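PDB 3HN2: 2-dehydropantoate 2-reductase from Geobacter metallireducens, which probably catalyses the NADPH-dependent reduction of 2-dehydropantoate (ketopantoate) to (R)-pantoate, a step in the biosynthesis of pantothenate. Local coordinates for residues H29-R34 / E65-M70; A6-G11 / R90-E95; V73-K78 / S83-L88; Y17-Q22 / N42-F47. All blocks are in the same frame, centred on the assembly; numbering follows the deposited sequence.

Contact 1: H29-R34 / E65-M70; sequences HFLLRR and EEIGPM
H29 ND1 hydrogen-bonds to the main-chain oxygen of I5, on the adjoining strand 5-8, and M70 SD packs against the same atom, 3.5 Å from H29 ND1. A carbonyl oxygen can only accept, so ND1 is the donor, and the bond helps to set the rotation of the imidazole. The thioether then lays its methyl over one face of the ring. M70 CE is 3.9 Å from the centroid of the H29 ring and 27° off its normal, a CH-pi contact shifted toward the rim, where M70 CE stands 3.6 Å from both H29 ND1 and H29 CE1. M70 SD lies more obliquely, 44° off the normal; bends at chi2 (-92°) and chi3 fold the methyl back over the ring.

H29 belongs to strand 28-31 of the Rossmann-type sheet, between strands 60-61 and 5-8, and the short helix 64-67 packs beside it near that end of the sheet. Its residue I67 points toward the strand and also touches Y61 and L92. I67 CG2 meets the root of the histidine, 3.8 Å from H29 CB, and the two side chains run past each other in opposite directions. The other branch reaches along the strand, placing I67 CD1 4.2 Å from L31 CD1. After I67 the chain leaves the helix at G68 with positive phi, and two residues later M70 faces the strand once more.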
loop_
_atom_site.group_PDB
_atom_site.type_symbol
_atom_site.label_atom_id
_atom_site.label_comp_id
_atom_site.label_asym_id
_atom_site.label_seq_id
_atom_site.Cartn_x
_atom_site.Cartn_y
_atom_site.Cartn_z
ATOM N N HIS A 29 13.331 29.188 3.318
ATOM C CA HIS A 29 14.755 29.434 3.126
ATOM C C HIS A 29 15.495 28.107 3.170
ATOM O O HIS A 29 15.617 27.497 4.226
ATOM C CB HIS A 29 15.287 30.362 4.223
ATOM C CG HIS A 29 14.528 31.646 4.350
ATOM N ND1 HIS A 29 13.365 31.755 5.080
ATOM C CD2 HIS A 29 14.765 32.875 3.835
ATOM C CE1 HIS A 29 12.915 32.995 5.007
ATOM N NE2 HIS A 29 13.748 33.696 4.257
ATOM N N PHE A 30 15.978 27.656 2.018
ATOM C CA PHE A 30 16.685 26.385 1.933
ATOM C C PHE A 30 18.170 26.523 2.278
ATOM O O PHE A 30 18.849 27.430 1.789
ATOM C CB PHE A 30 16.551 25.798 0.529
ATOM C CG PHE A 30 15.183 25.273 0.205
ATOM C CD1 PHE A 30 14.856 23.948 0.458
ATOM C CD2 PHE A 30 14.228 26.097 -0.382
ATOM C CE1 PHE A 30 13.594 23.453 0.142
ATOM C CE2 PHE A 30 12.967 25.610 -0.706
ATOM C CZ PHE A 30 12.649 24.288 -0.441
ATOM N N LEU A 31 18.668 25.617 3.118
ATOM C CA LEU A 31 20.103 25.495 3.349
ATOM C C LEU A 31 20.680 24.387 2.467
ATOM O O LEU A 31 20.612 23.204 2.808
ATOM C CB LEU A 31 20.415 25.246 4.834
ATOM C CG LEU A 31 21.882 25.321 5.297
ATOM C CD1 LEU A 31 22.525 26.656 4.943
ATOM C CD2 LEU A 31 22.011 25.050 6.793
ATOM N N LEU A 32 21.229 24.787 1.323
ATOM C CA LEU A 32 21.843 23.856 0.379
ATOM C C LEU A 32 23.335 23.694 0.643
ATOM O O LEU A 32 23.986 24.598 1.174
ATOM C CB LEU A 32 21.635 24.318 -1.067
ATOM C CG LEU A 32 20.257 24.381 -1.747
ATOM C CD1 LEU A 32 19.283 23.278 -1.310
ATOM C CD2 LEU A 32 19.636 25.754 -1.588
ATOM N N ARG A 33 23.869 22.540 0.252
ATOM C CA ARG A 33 25.278 22.229 0.435
ATOM C C ARG A 33 25.868 21.714 -0.876
ATOM O O ARG A 33 26.580 22.438 -1.569
ATOM C CB ARG A 33 25.451 21.193 1.554
ATOM C CG ARG A 33 26.879 21.006 2.044
ATOM C CD ARG A 33 27.040 19.646 2.689
ATOM N NE ARG A 33 28.437 19.325 2.971
ATOM C CZ ARG A 33 28.885 18.848 4.131
ATOM N NH1 ARG A 33 30.175 18.586 4.287
ATOM N NH2 ARG A 33 28.048 18.622 5.135
ATOM N N ARG A 34 25.547 20.465 -1.207
ATOM C CA ARG A 34 26.054 19.789 -2.401
ATOM C C ARG A 34 25.632 20.478 -3.706
ATOM O O ARG A 34 26.435 20.616 -4.633
ATOM C CB ARG A 34 25.631 18.312 -2.373
ATOM C CG ARG A 34 25.619 17.600 -3.721
ATOM C CD ARG A 34 25.951 16.122 -3.584
ATOM N NE ARG A 34 27.387 15.899 -3.410
ATOM C CZ ARG A 34 28.264 15.783 -4.406
ATOM N NH1 ARG A 34 27.869 15.867 -5.671
ATOM N NH2 ARG A 34 29.548 15.581 -4.138
ATOM N N GLU A 65 24.179 31.264 9.152
ATOM C CA GLU A 65 24.316 32.623 9.703
ATOM C C GLU A 65 23.891 33.723 8.729
ATOM O O GLU A 65 23.664 34.864 9.136
ATOM C CB GLU A 65 25.733 32.883 10.242
ATOM C CG GLU A 65 26.881 32.447 9.330
ATOM C CD GLU A 65 27.436 31.073 9.680
ATOM O OE1 GLU A 65 28.677 30.925 9.716
ATOM O OE2 GLU A 65 26.638 30.143 9.924
ATOM N N GLU A 66 23.782 33.369 7.449
ATOM C CA GLU A 66 23.271 34.274 6.420
ATOM C C GLU A 66 21.745 34.355 6.471
ATOM O O GLU A 66 21.164 35.403 6.184
ATOM C CB GLU A 66 23.725 33.815 5.032
ATOM C CG GLU A 66 25.241 33.668 4.872
ATOM C CD GLU A 66 25.648 33.048 3.541
ATOM O OE1 GLU A 66 26.823 33.212 3.147
ATOM O OE2 GLU A 66 24.803 32.394 2.886
ATOM N N ILE A 67 21.110 33.242 6.834
ATOM C CA ILE A 67 19.650 33.155 6.948
ATOM C C ILE A 67 19.146 33.902 8.183
ATOM O O ILE A 67 18.206 34.690 8.095
ATOM C CB ILE A 67 19.165 31.685 7.011
ATOM C CG1 ILE A 67 19.824 30.847 5.912
ATOM C CG2 ILE A 67 17.648 31.611 6.918
ATOM C CD1 ILE A 67 19.421 29.380 5.888
ATOM N N GLY A 68 19.775 33.645 9.326
ATOM C CA GLY A 68 19.410 34.305 10.575
ATOM C C GLY A 68 18.197 33.696 11.255
ATOM O O GLY A 68 17.733 32.627 10.848
ATOM N N PRO A 69 17.680 34.374 12.301
ATOM C CA PRO A 69 16.535 33.922 13.105
ATOM C C PRO A 69 15.292 33.593 12.278
ATOM O O PRO A 69 14.962 34.312 11.336
ATOM C CB PRO A 69 16.266 35.118 14.026
ATOM C CG PRO A 69 17.583 35.791 14.149
ATOM C CD PRO A 69 18.209 35.660 12.792
ATOM N N MET A 70 14.631 32.494 12.634
ATOM C CA MET A 70 13.457 31.992 11.919
ATOM C C MET A 70 12.292 31.756 12.889
ATOM O O MET A 70 12.458 31.870 14.104
ATOM C CB MET A 70 13.805 30.684 11.197
ATOM C CG MET A 70 14.872 30.796 10.110
ATOM S SD MET A 70 14.213 31.110 8.456
ATOM C CE MET A 70 14.345 32.896 8.350
#

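Contact 2: A6-G11 / R90-E95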
loop_
_atom_site.group_PDB
_atom_site.type_symbol
_atom_site.label_atom_id
_atom_site.label_comp_id
_atom_site.label_asym_id
_atom_site.label_seq_id
_atom_site.Cartn_x
_atom_site.Cartn_y
_atom_site.Cartn_z
ATOM N N ALA A 6 12.909 27.662 7.657
ATOM C CA ALA A 6 14.230 27.241 7.188
ATOM C C ALA A 6 14.267 25.729 7.008
ATOM O O ALA A 6 13.801 24.991 7.878
ATOM C CB ALA A 6 15.316 27.672 8.162
ATOM N N ILE A 7 14.836 25.276 5.892
ATOM C CA ILE A 7 14.978 23.841 5.622
ATOM C C ILE A 7 16.412 23.386 5.840
ATOM O O ILE A 7 17.325 23.818 5.135
ATOM C CB ILE A 7 14.551 23.461 4.171
ATOM C CG1 ILE A 7 13.151 23.999 3.829
ATOM C CG2 ILE A 7 14.663 21.950 3.953
ATOM C CD1 ILE A 7 12.030 23.467 4.715
ATOM N N VAL A 8 16.602 22.503 6.815
ATOM C CA VAL A 8 17.927 21.980 7.144
ATOM C C VAL A 8 17.978 20.474 6.866
ATOM O O VAL A 8 17.525 19.650 7.659
ATOM C CB VAL A 8 18.325 22.334 8.599
ATOM C CG1 VAL A 8 19.622 21.654 8.999
ATOM C CG2 VAL A 8 18.457 23.850 8.743
ATOM N N GLY A 9 18.520 20.132 5.706
ATOM C CA GLY A 9 18.533 18.754 5.240
ATOM C C GLY A 9 18.841 18.736 3.763
ATOM O O GLY A 9 19.926 18.303 3.355
ATOM N N ALA A 10 17.885 19.232 2.976
ATOM C CA ALA A 10 17.961 19.276 1.509
ATOM C C ALA A 10 18.074 17.885 0.879
ATOM O O ALA A 10 18.712 17.704 -0.164
ATOM C CB ALA A 10 19.088 20.212 1.029
ATOM N N GLY A 11 17.440 16.911 1.523
ATOM C CA GLY A 11 17.382 15.555 1.009
ATOM C C GLY A 11 16.131 15.365 0.184
ATOM O O GLY A 11 15.541 16.331 -0.300
ATOM N N ARG A 90 21.833 26.644 15.501
ATOM C CA ARG A 90 22.022 27.789 16.428
ATOM C C ARG A 90 21.837 29.215 15.861
ATOM O O ARG A 90 21.169 30.029 16.509
ATOM C CB ARG A 90 23.325 27.641 17.254
ATOM C CG ARG A 90 24.047 28.932 17.675
ATOM C CD ARG A 90 23.505 29.547 18.968
ATOM N NE ARG A 90 24.125 28.984 20.166
ATOM C CZ ARG A 90 23.579 28.040 20.929
ATOM N NH1 ARG A 90 24.230 27.598 21.997
ATOM N NH2 ARG A 90 22.387 27.533 20.633
ATOM N N PRO A 91 22.397 29.527 14.658
ATOM C CA PRO A 91 22.113 30.858 14.088
ATOM C C PRO A 91 20.647 31.130 13.707
ATOM O O PRO A 91 20.262 32.292 13.564
ATOM C CB PRO A 91 22.981 30.890 12.824
ATOM C CG PRO A 91 24.017 29.848 13.034
ATOM C CD PRO A 91 23.320 28.775 13.781
ATOM N N LEU A 92 19.849 30.074 13.550
ATOM C CA LEU A 92 18.441 30.197 13.167
ATOM C C LEU A 92 17.503 30.352 14.364
ATOM O O LEU A 92 16.313 30.619 14.192
ATOM C CB LEU A 92 18.009 28.981 12.343
ATOM C CG LEU A 92 18.904 28.539 11.185
ATOM C CD1 LEU A 92 18.609 27.099 10.794
ATOM C CD2 LEU A 92 18.735 29.467 9.996
ATOM N N VAL A 93 18.040 30.189 15.569
ATOM C CA VAL A 93 17.223 30.152 16.783
ATOM C C VAL A 93 17.148 31.505 17.502
ATOM O O VAL A 93 18.164 32.072 17.909
ATOM C CB VAL A 93 17.698 29.019 17.747
ATOM C CG1 VAL A 93 16.979 29.079 19.091
ATOM C CG2 VAL A 93 17.490 27.652 17.104
ATOM N N GLU A 94 15.927 32.017 17.621
ATOM C CA GLU A 94 15.617 33.176 18.453
ATOM C C GLU A 94 14.562 32.712 19.460
ATOM O O GLU A 94 14.005 31.626 19.306
ATOM C CB GLU A 94 15.102 34.334 17.581
ATOM C CG GLU A 94 14.925 35.696 18.281
ATOM C CD GLU A 94 16.115 36.100 19.145
ATOM O OE1 GLU A 94 17.224 36.289 18.597
ATOM O OE2 GLU A 94 15.934 36.242 20.373
ATOM N N GLU A 95 14.315 33.512 20.497
ATOM C CA GLU A 95 13.252 33.243 21.463
ATOM C C GLU A 95 11.898 33.162 20.753
ATOM O O GLU A 95 11.372 34.173 20.281
ATOM C CB GLU A 95 13.233 34.327 22.545
ATOM C CG GLU A 95 12.165 34.143 23.620
ATOM C CD GLU A 95 11.846 35.431 24.360
ATOM O OE1 GLU A 95 12.076 36.523 23.796
ATOM O OE2 GLU A 95 11.357 35.351 25.507
#
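A6 and L92 are the residues whose backbones come nearest, with 7.9 Å between A6 CA and L92 CA, a spacing that leaves the contact to side chains. Residues 6-8 are extended strand, whereas 90-92 form a 3-10 turn, closed by a backbone bond of 3.3 Å from V93 N to R90 O. Strand alternation directs A6 and V8 toward the turn and sends I7 to the far face of the sheet, where it packs on V28 and F30.

From the turn one side chain does the work. L92 has its CG anti to the carbonyl carbon (chi1 -48°), and the CD1 branch reaches both strand residues: L92 CD1 is 3.8 Å from V8 CG2 and 4.3 Å from A6 CB. V8 and L92 meet at a slant, methyl against methyl. Strand 5-8 is the first of the Rossmann-type domain and lies inside its sheet between strands 28-31 and 72-75. It runs directly into G9 and G11, which fit the start of a GxGxxG motif and so are consistent with a dinucleotide-binding loop. All three touching residues are buried, and L92 further contacts I67 of helix 64-67 and V73 of strand 72-75. Beyond the turn, E94 folds its carboxylate back on its own chain: E95 N reaches E94 OE2 over 3.2 Å at a nearly straight 165°, from 45° out of the carboxylate plane. E94 N bonds separately to the hydroxyl of T97.

Contact 3: V73-K78 / S83-L88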
loop_
_atom_site.group_PDB
_atom_site.type_symbol
_atom_site.label_atom_id
_atom_site.label_comp_id
_atom_site.label_asym_id
_atom_site.label_seq_id
_atom_site.Cartn_x
_atom_site.Cartn_y
_atom_site.Cartn_z
ATOM N N VAL A 73 12.158 25.864 12.022
ATOM C CA VAL A 73 13.160 25.148 11.240
ATOM C C VAL A 73 12.807 23.666 11.078
ATOM O O VAL A 73 12.737 22.916 12.053
ATOM C CB VAL A 73 14.629 25.404 11.728
ATOM C CG1 VAL A 73 14.719 25.470 13.234
ATOM C CG2 VAL A 73 15.597 24.361 11.160
ATOM N N LEU A 74 12.534 23.279 9.834
ATOM C CA LEU A 74 12.340 21.878 9.458
ATOM C C LEU A 74 13.680 21.200 9.310
ATOM O O LEU A 74 14.433 21.514 8.389
ATOM C CB LEU A 74 11.628 21.781 8.116
ATOM C CG LEU A 74 10.225 21.203 8.014
ATOM C CD1 LEU A 74 9.206 22.255 8.392
ATOM C CD2 LEU A 74 10.011 20.738 6.585
ATOM N N VAL A 75 13.981 20.278 10.217
ATOM C CA VAL A 75 15.176 19.459 10.103
ATOM C C VAL A 75 14.848 18.191 9.287
ATOM O O VAL A 75 13.998 17.386 9.677
ATOM C CB VAL A 75 15.752 19.102 11.486
ATOM C CG1 VAL A 75 17.092 18.411 11.343
ATOM C CG2 VAL A 75 15.912 20.361 12.341
ATOM N N GLY A 76 15.507 18.052 8.138
ATOM C CA GLY A 76 15.378 16.872 7.290
ATOM C C GLY A 76 16.718 16.198 7.062
ATOM O O GLY A 76 16.884 15.446 6.094
ATOM N N LEU A 77 17.667 16.476 7.959
ATOM C CA LEU A 77 19.020 15.916 7.919
ATOM C C LEU A 77 19.030 14.402 8.032
ATOM O O LEU A 77 18.171 13.813 8.683
ATOM C CB LEU A 77 19.861 16.466 9.077
ATOM C CG LEU A 77 20.576 17.815 9.011
ATOM C CD1 LEU A 77 21.022 18.207 10.409
ATOM C CD2 LEU A 77 21.765 17.787 8.055
ATOM N N LYS A 78 20.008 13.777 7.388
ATOM C CA LYS A 78 20.292 12.378 7.645
ATOM C C LYS A 78 20.944 12.289 9.020
ATOM O O LYS A 78 21.773 13.131 9.374
ATOM C CB LYS A 78 21.180 11.793 6.552
ATOM C CG LYS A 78 20.436 10.905 5.560
ATOM C CD LYS A 78 19.480 11.689 4.667
ATOM C CE LYS A 78 18.222 10.881 4.353
ATOM N NZ LYS A 78 18.514 9.592 3.656
ATOM N N SER A 83 25.709 15.257 14.761
ATOM C CA SER A 83 26.770 15.955 15.499
ATOM C C SER A 83 26.882 17.406 15.041
ATOM O O SER A 83 27.361 18.265 15.780
ATOM C CB SER A 83 28.114 15.250 15.308
ATOM O OG SER A 83 28.376 15.022 13.932
ATOM N N ARG A 84 26.413 17.664 13.822
ATOM C CA ARG A 84 26.439 18.992 13.225
ATOM C C ARG A 84 25.211 19.829 13.582
ATOM O O ARG A 84 25.000 20.889 12.991
ATOM C CB ARG A 84 26.554 18.878 11.703
ATOM C CG ARG A 84 27.902 18.414 11.195
ATOM C CD ARG A 84 27.852 18.216 9.696
ATOM N NE ARG A 84 29.085 18.658 9.051
ATOM C CZ ARG A 84 29.232 19.824 8.427
ATOM N NH1 ARG A 84 28.222 20.683 8.349
ATOM N NH2 ARG A 84 30.398 20.130 7.872
ATOM N N TYR A 85 24.411 19.351 14.538
ATOM C CA TYR A 85 23.204 20.052 14.997
ATOM C C TYR A 85 23.468 21.487 15.441
ATOM O O TYR A 85 22.759 22.406 15.029
ATOM C CB TYR A 85 22.550 19.306 16.161
ATOM C CG TYR A 85 21.472 18.304 15.804
ATOM C CD1 TYR A 85 21.086 17.329 16.724
ATOM C CD2 TYR A 85 20.833 18.329 14.565
ATOM C CE1 TYR A 85 20.100 16.407 16.423
ATOM C CE2 TYR A 85 19.843 17.404 14.254
ATOM C CZ TYR A 85 19.479 16.452 15.192
ATOM O OH TYR A 85 18.503 15.532 14.901
ATOM N N GLU A 86 24.495 21.659 16.271
ATOM C CA GLU A 86 24.821 22.946 16.888
ATOM C C GLU A 86 25.219 24.012 15.868
ATOM O O GLU A 86 24.653 25.103 15.875
ATOM C CB GLU A 86 25.897 22.769 17.972
ATOM C CG GLU A 86 26.252 24.032 18.760
ATOM C CD GLU A 86 27.624 24.583 18.399
ATOM O OE1 GLU A 86 27.691 25.699 17.841
ATOM O OE2 GLU A 86 28.636 23.897 18.669
ATOM N N GLU A 87 26.157 23.685 14.977
ATOM C CA GLU A 87 26.616 24.649 13.964
ATOM C C GLU A 87 25.529 25.055 12.960
ATOM O O GLU A 87 25.456 26.219 12.558
ATOM C CB GLU A 87 27.882 24.161 13.237
ATOM C CG GLU A 87 27.759 22.826 12.502
ATOM C CD GLU A 87 28.634 22.746 11.255
ATOM O OE1 GLU A 87 29.295 21.702 11.062
ATOM O OE2 GLU A 87 28.660 23.717 10.464
ATOM N N LEU A 88 24.671 24.102 12.594
ATOM C CA LEU A 88 23.680 24.310 11.538
ATOM C C LEU A 88 22.390 24.996 11.987
ATOM O O LEU A 88 21.734 25.654 11.183
ATOM C CB LEU A 88 23.342 22.981 10.851
ATOM C CG LEU A 88 24.410 22.282 10.006
ATOM C CD1 LEU A 88 23.966 20.868 9.705
ATOM C CD2 LEU A 88 24.699 23.038 8.717
#
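Y85 and V75 form the buried part of this contact, while L77 and L88, partly exposed, close it nearer the surface. Y85 CE2 is shared by two aliphatic groups: V75 CG1 and L77 CD1 each lie 4.1 Å from it, both oblique to the ring, with V75 crossing the tyrosine at about a right angle and L77 sliding past it in the opposite direction. The phenol is held at its far end by a hydrogen bond from Y85 OH to Q103 OE1, and the same amide bonds through NE2 to L77 O.

V75 at the end of strand 72-75 and L77 in the loop after it face helix 85-89; with strand 98-101 these form a beta-alpha-beta unit within the Rossmann-type domain. Helix 108-115 packs on Y85, and L77 also touches V8 of strand 5-8.

On the more exposed side, L88 CD1 approaches L77 CD1 at 4.0 Å and L77 CD2 at 4.1 Å, so a single methyl meets both branches. On the solvent side, R84 at the N-cap position turns its end away from the strand. R84 NH1 is 3.1 Å from E87 OE1, but the oxygen stands well above the guanidinium plane, an attraction of charges alone.

Contact 4: Y17-Q22 / N42-F47; sequences YGALLQ and NGLKVF
A19 is the residue through which helix 14-23 meets strand 44-48. Y17 is directed elsewhere: its hydroxyl bonds to the main-chain oxygen of G144, and its side chain packs on A126 and L128 of strand 121-129. G18 follows with no side chain, and against its backbone rest F30 and I7 of the large sheet.

A19 then points toward the strand. A19 CB touches V46 CG2 at 3.8 Å and L44 CD1 at 3.9 Å, and as V46 CG2 and L44 CD1 are themselves 3.8 Å apart, the three methyl groups form a compact, nearly equilateral triangle. The backbones are closest here too, with A19 CA 7.7 Å from V46 CA. L44 and V46 face the helix from alternate strand positions, while K45 between them is exposed. L44 has its CG between the backbone N and the carbonyl carbon (chi1 61°), a less common choice for leucine, and from there its CD1 reaches A19 CB; V46 brings in the branch anti to its carbonyl carbon.

L20 leans toward the strand, but L20 CD2 stays 5.7 Å from V46 CG1, and the side chain packs on F53 and V171 instead. L21 and Q22 continue the helix with bonds of 2.9 Å from L21 N to Y17 O and 3.1 Å from Q22 N to G18 O.

Helix 14-23 thus lies between two sheets: L21 and Q22 pack on strand 28-31 of the large Rossmann-type sheet, and A19 on strand 44-48 and L20 on strand 53-55 of the small three-stranded one.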
loop_
_atom_site.group_PDB
_atom_site.type_symbol
_atom_site.label_atom_id
_atom_site.label_comp_id
_atom_site.label_asym_id
_atom_site.label_seq_id
_atom_site.Cartn_x
_atom_site.Cartn_y
_atom_site.Cartn_z
ATOM N N TYR A 17 9.027 18.781 0.932
ATOM C CA TYR A 17 8.134 19.493 1.841
ATOM C C TYR A 17 8.320 21.004 1.788
ATOM O O TYR A 17 7.344 21.749 1.837
ATOM C CB TYR A 17 8.269 18.971 3.274
ATOM C CG TYR A 17 7.664 17.601 3.474
ATOM C CD1 TYR A 17 6.410 17.282 2.949
ATOM C CD2 TYR A 17 8.341 16.624 4.197
ATOM C CE1 TYR A 17 5.854 16.018 3.131
ATOM C CE2 TYR A 17 7.795 15.362 4.388
ATOM C CZ TYR A 17 6.552 15.066 3.857
ATOM O OH TYR A 17 6.021 13.815 4.053
ATOM N N GLY A 18 9.566 21.444 1.659
ATOM C CA GLY A 18 9.874 22.868 1.535
ATOM C C GLY A 18 9.350 23.479 0.249
ATOM O O GLY A 18 8.910 24.633 0.239
ATOM N N ALA A 19 9.400 22.702 -0.832
ATOM C CA ALA A 19 8.884 23.134 -2.130
ATOM C C ALA A 19 7.370 23.259 -2.112
ATOM O O ALA A 19 6.823 24.165 -2.732
ATOM C CB ALA A 19 9.320 22.186 -3.226
ATOM N N LEU A 20 6.705 22.353 -1.398
ATOM C CA LEU A 20 5.258 22.424 -1.233
ATOM C C LEU A 20 4.871 23.577 -0.308
ATOM O O LEU A 20 3.834 24.218 -0.508
ATOM C CB LEU A 20 4.688 21.103 -0.705
ATOM C CG LEU A 20 4.728 19.845 -1.583
ATOM C CD1 LEU A 20 4.112 18.690 -0.823
ATOM C CD2 LEU A 20 4.031 20.022 -2.928
ATOM N N LEU A 21 5.712 23.837 0.692
ATOM C CA LEU A 21 5.483 24.937 1.628
ATOM C C LEU A 21 5.516 26.315 0.968
ATOM O O LEU A 21 4.600 27.108 1.176
ATOM C CB LEU A 21 6.440 24.868 2.821
ATOM C CG LEU A 21 6.056 23.900 3.948
ATOM C CD1 LEU A 21 7.278 23.531 4.775
ATOM C CD2 LEU A 21 4.939 24.442 4.842
ATOM N N GLN A 22 6.533 26.596 0.151
ATOM C CA GLN A 22 6.579 27.889 -0.547
ATOM C C GLN A 22 5.622 27.984 -1.740
ATOM O O GLN A 22 5.228 29.087 -2.120
ATOM C CB GLN A 22 8.008 28.301 -0.935
ATOM C CG GLN A 22 8.519 27.780 -2.266
ATOM C CD GLN A 22 9.765 28.512 -2.741
ATOM O OE1 GLN A 22 9.764 29.126 -3.804
ATOM N NE2 GLN A 22 10.833 28.451 -1.951
ATOM N N ASN A 42 19.079 27.670 -11.720
ATOM C CA ASN A 42 17.832 27.256 -12.370
ATOM C C ASN A 42 16.592 27.218 -11.478
ATOM O O ASN A 42 15.481 27.487 -11.942
ATOM C CB ASN A 42 18.013 25.895 -13.048
ATOM C CG ASN A 42 18.500 26.013 -14.478
ATOM O OD1 ASN A 42 19.593 25.556 -14.809
ATOM N ND2 ASN A 42 17.687 26.629 -15.337
ATOM N N GLY A 43 16.785 26.885 -10.205
ATOM C CA GLY A 43 15.675 26.553 -9.315
ATOM C C GLY A 43 15.527 25.044 -9.272
ATOM O O GLY A 43 16.240 24.328 -9.983
ATOM N N LEU A 44 14.611 24.549 -8.444
ATOM C CA LEU A 44 14.404 23.103 -8.341
ATOM C C LEU A 44 13.109 22.623 -9.000
ATOM O O LEU A 44 12.089 23.316 -8.981
ATOM C CB LEU A 44 14.534 22.607 -6.892
ATOM C CG LEU A 44 13.616 23.103 -5.771
ATOM C CD1 LEU A 44 12.490 22.124 -5.515
ATOM C CD2 LEU A 44 14.416 23.324 -4.503
ATOM N N LYS A 45 13.179 21.432 -9.588
ATOM C CA LYS A 45 12.040 20.812 -10.251
ATOM C C LYS A 45 11.508 19.673 -9.397
ATOM O O LYS A 45 12.263 18.787 -8.994
ATOM C CB LYS A 45 12.441 20.270 -11.627
ATOM C CG LYS A 45 13.088 21.284 -12.557
ATOM C CD LYS A 45 12.964 20.832 -14.003
ATOM C CE LYS A 45 13.219 21.977 -14.967
ATOM N NZ LYS A 45 12.799 21.633 -16.352
ATOM N N VAL A 46 10.208 19.699 -9.115
ATOM C CA VAL A 46 9.568 18.612 -8.380
ATOM C C VAL A 46 8.720 17.784 -9.331
ATOM O O VAL A 46 7.788 18.290 -9.952
ATOM C CB VAL A 46 8.708 19.123 -7.194
ATOM C CG1 VAL A 46 7.977 17.972 -6.512
ATOM C CG2 VAL A 46 9.574 19.845 -6.187
ATOM N N PHE A 47 9.068 16.510 -9.449
ATOM C CA PHE A 47 8.281 15.568 -10.224
ATOM C C PHE A 47 7.467 14.720 -9.259
ATOM O O PHE A 47 8.013 14.119 -8.339
ATOM C CB PHE A 47 9.182 14.705 -11.112
ATOM C CG PHE A 47 10.089 15.504 -12.006
ATOM C CD1 PHE A 47 11.434 15.663 -11.690
ATOM C CD2 PHE A 47 9.596 16.115 -13.156
ATOM C CE1 PHE A 47 12.276 16.412 -12.511
ATOM C CE2 PHE A 47 10.430 16.864 -13.983
ATOM C CZ PHE A 47 11.771 17.011 -13.659
#

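How the contacts relate
From the N terminus, segment 6-11 opens the widest loop, which contact 2 closes only at 90-95; the other three contacts all nest inside it. Helix segment 17-22 comes next, then strand segment 29-34. Contact 4 closes at 42-47 before contact 1 closes at 65-70, so these two cross. Contact 3, the shortest loop, opens and closes afterwards, in series with both. Contacts 1, 2 and 3 share the large sheet, whose neighbouring strands 28-31, 5-8 and 72-75 are joined by probable backbone hydrogen bonds such as H29 O to I7 N and V8 N to L74 O. Contact 4 adds the small sheet through helix 14-23.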